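Local coordinates for protein lipocalin allergen (Canis lupus familiaris, PDB 4ODD) that is a secreted dog dander allergen of the lipocalin family and probably binds small molecules, as its relatives do, at residues 78-90 / 96-108. Numbering follows the deposited sequence.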
loop_
_atom_site.group_PDB
_atom_site.type_symbol
_atom_site.label_atom_id
_atom_site.label_comp_id
_atom_site.label_asym_id
_atom_site.label_seq_id
_atom_site.Cartn_x
_atom_site.Cartn_y
_atom_site.Cartn_z
ATOM N N LYS A 78 -5.874 0.228 10.979
ATOM C CA LYS A 78 -4.771 -0.041 11.893
ATOM C C LYS A 78 -4.514 -1.540 11.879
ATOM O O LYS A 78 -5.446 -2.345 11.996
ATOM C CB LYS A 78 -5.153 0.442 13.314
ATOM C CG LYS A 78 -4.115 0.188 14.441
ATOM C CD LYS A 78 -4.602 0.748 15.794
ATOM C CE LYS A 78 -3.468 0.889 16.845
ATOM N NZ LYS A 78 -3.799 1.900 17.921
ATOM N N GLY A 79 -3.257 -1.930 11.739
ATOM C CA GLY A 79 -2.937 -3.337 11.679
ATOM C C GLY A 79 -1.461 -3.606 11.855
ATOM O O GLY A 79 -0.622 -2.734 11.578
ATOM N N GLU A 80 -1.138 -4.814 12.317
ATOM C CA GLU A 80 0.246 -5.168 12.575
ATOM C C GLU A 80 0.864 -5.842 11.370
ATOM O O GLU A 80 0.302 -6.756 10.786
ATOM C CB GLU A 80 0.361 -6.056 13.812
ATOM C CG GLU A 80 1.749 -6.085 14.437
ATOM C CD GLU A 80 2.086 -4.808 15.226
ATOM O OE1 GLU A 80 3.295 -4.575 15.517
ATOM O OE2 GLU A 80 1.139 -4.042 15.551
ATOM N N TYR A 81 2.032 -5.352 10.992
ATOM C CA TYR A 81 2.854 -5.964 9.963
ATOM C C TYR A 81 4.147 -5.182 10.022
ATOM O O TYR A 81 4.159 -3.980 9.749
ATOM C CB TYR A 81 2.227 -5.843 8.571
ATOM C CG TYR A 81 3.227 -6.066 7.463
ATOM C CD1 TYR A 81 3.591 -7.357 7.080
ATOM C CD2 TYR A 81 3.830 -4.990 6.814
ATOM C CE1 TYR A 81 4.523 -7.582 6.066
ATOM C CE2 TYR A 81 4.781 -5.191 5.801
ATOM C CZ TYR A 81 5.128 -6.494 5.421
ATOM O OH TYR A 81 6.082 -6.712 4.414
ATOM N N ASN A 82 5.226 -5.849 10.408
ATOM C CA ASN A 82 6.498 -5.169 10.574
ATOM C C ASN A 82 6.317 -3.962 11.486
ATOM O O ASN A 82 6.823 -2.883 11.200
ATOM C CB ASN A 82 7.008 -4.708 9.218
ATOM C CG ASN A 82 8.469 -5.072 8.974
ATOM O OD1 ASN A 82 8.800 -6.241 8.779
ATOM N ND2 ASN A 82 9.339 -4.063 8.941
ATOM N N GLY A 83 5.581 -4.140 12.578
ATOM C CA GLY A 83 5.308 -3.046 13.491
ATOM C C GLY A 83 3.874 -2.588 13.388
ATOM O O GLY A 83 3.042 -3.288 12.804
ATOM N N GLY A 84 3.586 -1.415 13.951
ATOM C CA GLY A 84 2.254 -0.837 13.916
ATOM C C GLY A 84 2.062 -0.025 12.655
ATOM O O GLY A 84 2.985 0.634 12.174
ATOM N N ASN A 85 0.864 -0.101 12.096
ATOM C CA ASN A 85 0.554 0.612 10.879
ATOM C C ASN A 85 -0.735 1.393 11.016
ATOM O O ASN A 85 -1.723 0.886 11.536
ATOM C CB ASN A 85 0.476 -0.348 9.696
ATOM C CG ASN A 85 1.778 -1.038 9.427
ATOM O OD1 ASN A 85 2.661 -0.478 8.778
ATOM N ND2 ASN A 85 1.918 -2.262 9.921
ATOM N N TYR A 86 -0.700 2.635 10.555
ATOM C CA TYR A 86 -1.862 3.488 10.524
ATOM C C TYR A 86 -2.059 3.875 9.068
ATOM O O TYR A 86 -1.274 4.638 8.477
ATOM C CB TYR A 86 -1.654 4.697 11.443
ATOM C CG TYR A 86 -1.378 4.266 12.875
ATOM C CD1 TYR A 86 -2.359 4.367 13.864
ATOM C CD2 TYR A 86 -0.152 3.712 13.228
ATOM C CE1 TYR A 86 -2.113 3.937 15.169
ATOM C CE2 TYR A 86 0.101 3.281 14.523
ATOM C CZ TYR A 86 -0.874 3.397 15.484
ATOM O OH TYR A 86 -0.615 2.969 16.759
ATOM N N PHE A 87 -3.114 3.315 8.487
ATOM C CA PHE A 87 -3.286 3.325 7.052
ATOM C C PHE A 87 -4.545 4.061 6.633
ATOM O O PHE A 87 -5.566 4.040 7.340
ATOM C CB PHE A 87 -3.307 1.879 6.538
ATOM C CG PHE A 87 -3.405 1.766 5.057
ATOM C CD1 PHE A 87 -4.586 1.353 4.457
ATOM C CD2 PHE A 87 -2.323 2.087 4.252
ATOM C CE1 PHE A 87 -4.680 1.249 3.072
ATOM C CE2 PHE A 87 -2.412 1.992 2.871
ATOM C CZ PHE A 87 -3.590 1.571 2.279
ATOM N N ARG A 88 -4.475 4.695 5.467
ATOM C CA ARG A 88 -5.609 5.425 4.939
ATOM C C ARG A 88 -5.668 5.283 3.438
ATOM O O ARG A 88 -4.647 5.316 2.767
ATOM C CB ARG A 88 -5.525 6.908 5.315
ATOM C CG ARG A 88 -5.815 7.218 6.791
ATOM C CD ARG A 88 -6.037 8.721 7.016
ATOM N NE ARG A 88 -6.062 9.114 8.427
ATOM C CZ ARG A 88 -7.069 8.881 9.268
ATOM N NH1 ARG A 88 -8.149 8.230 8.866
ATOM N NH2 ARG A 88 -6.991 9.288 10.530
ATOM N N ILE A 89 -6.869 5.105 2.909
ATOM C CA ILE A 89 -7.082 5.234 1.486
ATOM C C ILE A 89 -7.213 6.720 1.202
ATOM O O ILE A 89 -8.086 7.384 1.751
ATOM C CB ILE A 89 -8.374 4.549 1.069
ATOM C CG1 ILE A 89 -8.413 3.129 1.630
ATOM C CG2 ILE A 89 -8.508 4.536 -0.450
ATOM C CD1 ILE A 89 -7.212 2.328 1.254
ATOM N N ILE A 90 -6.345 7.252 0.360
ATOM C CA ILE A 90 -6.411 8.664 0.018
ATOM C C ILE A 90 -7.425 8.912 -1.104
ATOM O O ILE A 90 -8.067 9.960 -1.151
ATOM C CB ILE A 90 -5.036 9.198 -0.439
ATOM C CG1 ILE A 90 -3.980 9.001 0.656
ATOM C CG2 ILE A 90 -5.140 10.652 -0.830
ATOM C CD1 ILE A 90 -4.388 9.576 1.984
ATOM N N ALA A 96 -8.022 2.649 -10.087
ATOM C CA ALA A 96 -6.886 2.996 -9.233
ATOM C C ALA A 96 -7.165 3.107 -7.717
ATOM O O ALA A 96 -8.317 3.147 -7.272
ATOM C CB ALA A 96 -6.209 4.267 -9.763
ATOM N N LEU A 97 -6.086 3.162 -6.939
ATOM C CA LEU A 97 -6.162 3.187 -5.488
ATOM C C LEU A 97 -4.897 3.826 -4.914
ATOM O O LEU A 97 -3.792 3.336 -5.131
ATOM C CB LEU A 97 -6.308 1.761 -4.961
ATOM C CG LEU A 97 -6.652 1.617 -3.486
ATOM C CD1 LEU A 97 -8.045 2.159 -3.253
ATOM C CD2 LEU A 97 -6.565 0.161 -3.067
ATOM N N ILE A 98 -5.057 4.922 -4.191
ATOM C CA ILE A 98 -3.911 5.551 -3.533
ATOM C C ILE A 98 -3.966 5.372 -2.008
ATOM O O ILE A 98 -4.925 5.804 -1.346
ATOM C CB ILE A 98 -3.808 7.052 -3.856
ATOM C CG1 ILE A 98 -3.602 7.263 -5.354
ATOM C CG2 ILE A 98 -2.655 7.691 -3.070
ATOM C CD1 ILE A 98 -3.548 8.725 -5.756
ATOM N N GLY A 99 -2.942 4.728 -1.457
ATOM C CA GLY A 99 -2.898 4.493 -0.031
ATOM C C GLY A 99 -1.760 5.242 0.626
ATOM O O GLY A 99 -0.744 5.553 -0.021
ATOM N N TYR A 100 -1.931 5.543 1.911
ATOM C CA TYR A 100 -0.863 6.141 2.697
ATOM C C TYR A 100 -0.754 5.456 4.040
ATOM O O TYR A 100 -1.697 5.480 4.841
ATOM C CB TYR A 100 -1.106 7.626 2.907
ATOM C CG TYR A 100 0.010 8.304 3.657
ATOM C CD1 TYR A 100 1.316 8.267 3.183
ATOM C CD2 TYR A 100 -0.239 8.999 4.835
ATOM C CE1 TYR A 100 2.347 8.910 3.886
ATOM C CE2 TYR A 100 0.781 9.637 5.529
ATOM C CZ TYR A 100 2.058 9.587 5.058
ATOM O OH TYR A 100 3.051 10.218 5.753
ATOM N N ASP A 101 0.400 4.842 4.282
ATOM C CA ASP A 101 0.649 4.156 5.544
ATOM C C ASP A 101 1.622 4.929 6.418
ATOM O O ASP A 101 2.550 5.582 5.935
ATOM C CB ASP A 101 1.232 2.762 5.290
ATOM C CG ASP A 101 1.320 1.931 6.554
ATOM O OD1 ASP A 101 0.352 1.942 7.341
ATOM O OD2 ASP A 101 2.359 1.268 6.755
ATOM N N VAL A 102 1.414 4.851 7.720
ATOM C CA VAL A 102 2.428 5.304 8.647
ATOM C C VAL A 102 2.833 4.082 9.448
ATOM O O VAL A 102 2.024 3.464 10.128
ATOM C CB VAL A 102 1.902 6.408 9.581
ATOM C CG1 VAL A 102 2.948 6.751 10.604
ATOM C CG2 VAL A 102 1.522 7.649 8.787
ATOM N N ASN A 103 4.091 3.718 9.354
ATOM C CA ASN A 103 4.569 2.557 10.064
ATOM C C ASN A 103 5.442 2.959 11.222
ATOM O O ASN A 103 6.239 3.908 11.129
ATOM C CB ASN A 103 5.396 1.683 9.130
ATOM C CG ASN A 103 5.971 0.496 9.833
ATOM O OD1 ASN A 103 7.168 0.453 10.120
ATOM N ND2 ASN A 103 5.131 -0.475 10.132
ATOM N N VAL A 104 5.320 2.182 12.290
ATOM C CA VAL A 104 6.114 2.400 13.482
ATOM C C VAL A 104 6.703 1.066 13.983
ATOM O O VAL A 104 5.963 0.118 14.252
ATOM C CB VAL A 104 5.235 3.118 14.567
ATOM C CG1 VAL A 104 3.960 2.321 14.875
ATOM C CG2 VAL A 104 6.036 3.410 15.819
ATOM N N ASP A 105 8.028 0.975 14.090
ATOM C CA ASP A 105 8.631 -0.256 14.621
ATOM C C ASP A 105 8.760 -0.244 16.150
ATOM O O ASP A 105 8.295 0.681 16.808
ATOM C CB ASP A 105 9.979 -0.536 13.979
ATOM C CG ASP A 105 10.980 0.548 14.251
ATOM O OD1 ASP A 105 10.899 1.191 15.329
ATOM O OD2 ASP A 105 11.853 0.750 13.381
ATOM N N SER A 106 9.392 -1.279 16.696
ATOM C CA SER A 106 9.553 -1.451 18.140
ATOM C C SER A 106 10.327 -0.303 18.810
ATOM O O SER A 106 9.971 0.141 19.901
ATOM C CB SER A 106 10.279 -2.770 18.417
ATOM O OG SER A 106 11.601 -2.748 17.876
ATOM N N LYS A 107 11.397 0.152 18.168
ATOM C CA LYS A 107 12.188 1.248 18.705
ATOM C C LYS A 107 11.506 2.592 18.415
ATOM O O LYS A 107 12.077 3.661 18.645
ATOM C CB LYS A 107 13.605 1.227 18.109
ATOM C CG LYS A 107 14.379 -0.081 18.300
ATOM C CD LYS A 107 15.540 -0.225 17.284
ATOM C CE LYS A 107 16.612 0.879 17.439
ATOM N NZ LYS A 107 17.877 0.676 16.653
ATOM N N GLY A 108 10.291 2.543 17.883
ATOM C CA GLY A 108 9.552 3.753 17.566
ATOM C C GLY A 108 9.922 4.512 16.287
ATOM O O GLY A 108 9.446 5.640 16.088
#
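Gly84 and Val104 open a run of antiparallel pairing in which strand 84-90 and strand 96-104 meet at 151°, their axes approaching to 4.5 Å. Each hydrogen-bonded pair, Gly84 with Val104, Tyr86 with Val102 and Arg88 with Tyr100, exchanges two backbone bonds, and Ile90 N adds one to Ile98 O (2.7 Å). The side chains alternate between two faces. On one, Asn85 sits between Asp101 and Asn103, its CG beside the backbone N (chi1 -63°). Its OD1 accepts Asn103 ND2 (2.8 Å) from above its carbonyl plane, the amide planes 33° apart, and lies 2.7 Å from Asp101 OD2. ND2, the other branch, donates to the carbonyls of Gly79 and Tyr81. The buried Asn85 amide thus joins its own strand to Gly79, Tyr81 and strand 96-104, and Asn103 ND2 extends the link to Asn82 O (3.1 Å) in the connecting loop. Farther along, the Phe87 ring runs beside glycine backbone, CZ 3.8 Å from Gly99 CA, and Ile89 CG2 touches Leu97 CD1. The other face carries Tyr86, the edge of its ring, at CE2, 4.0 Å from Val104 CG1, and Ile90 alongside Tyr100 CB; Leu134 of helix 125-137 touches Ile90. Such a beta hairpin is one step of the up-and-down meander that closes into the lipocalin beta-barrel.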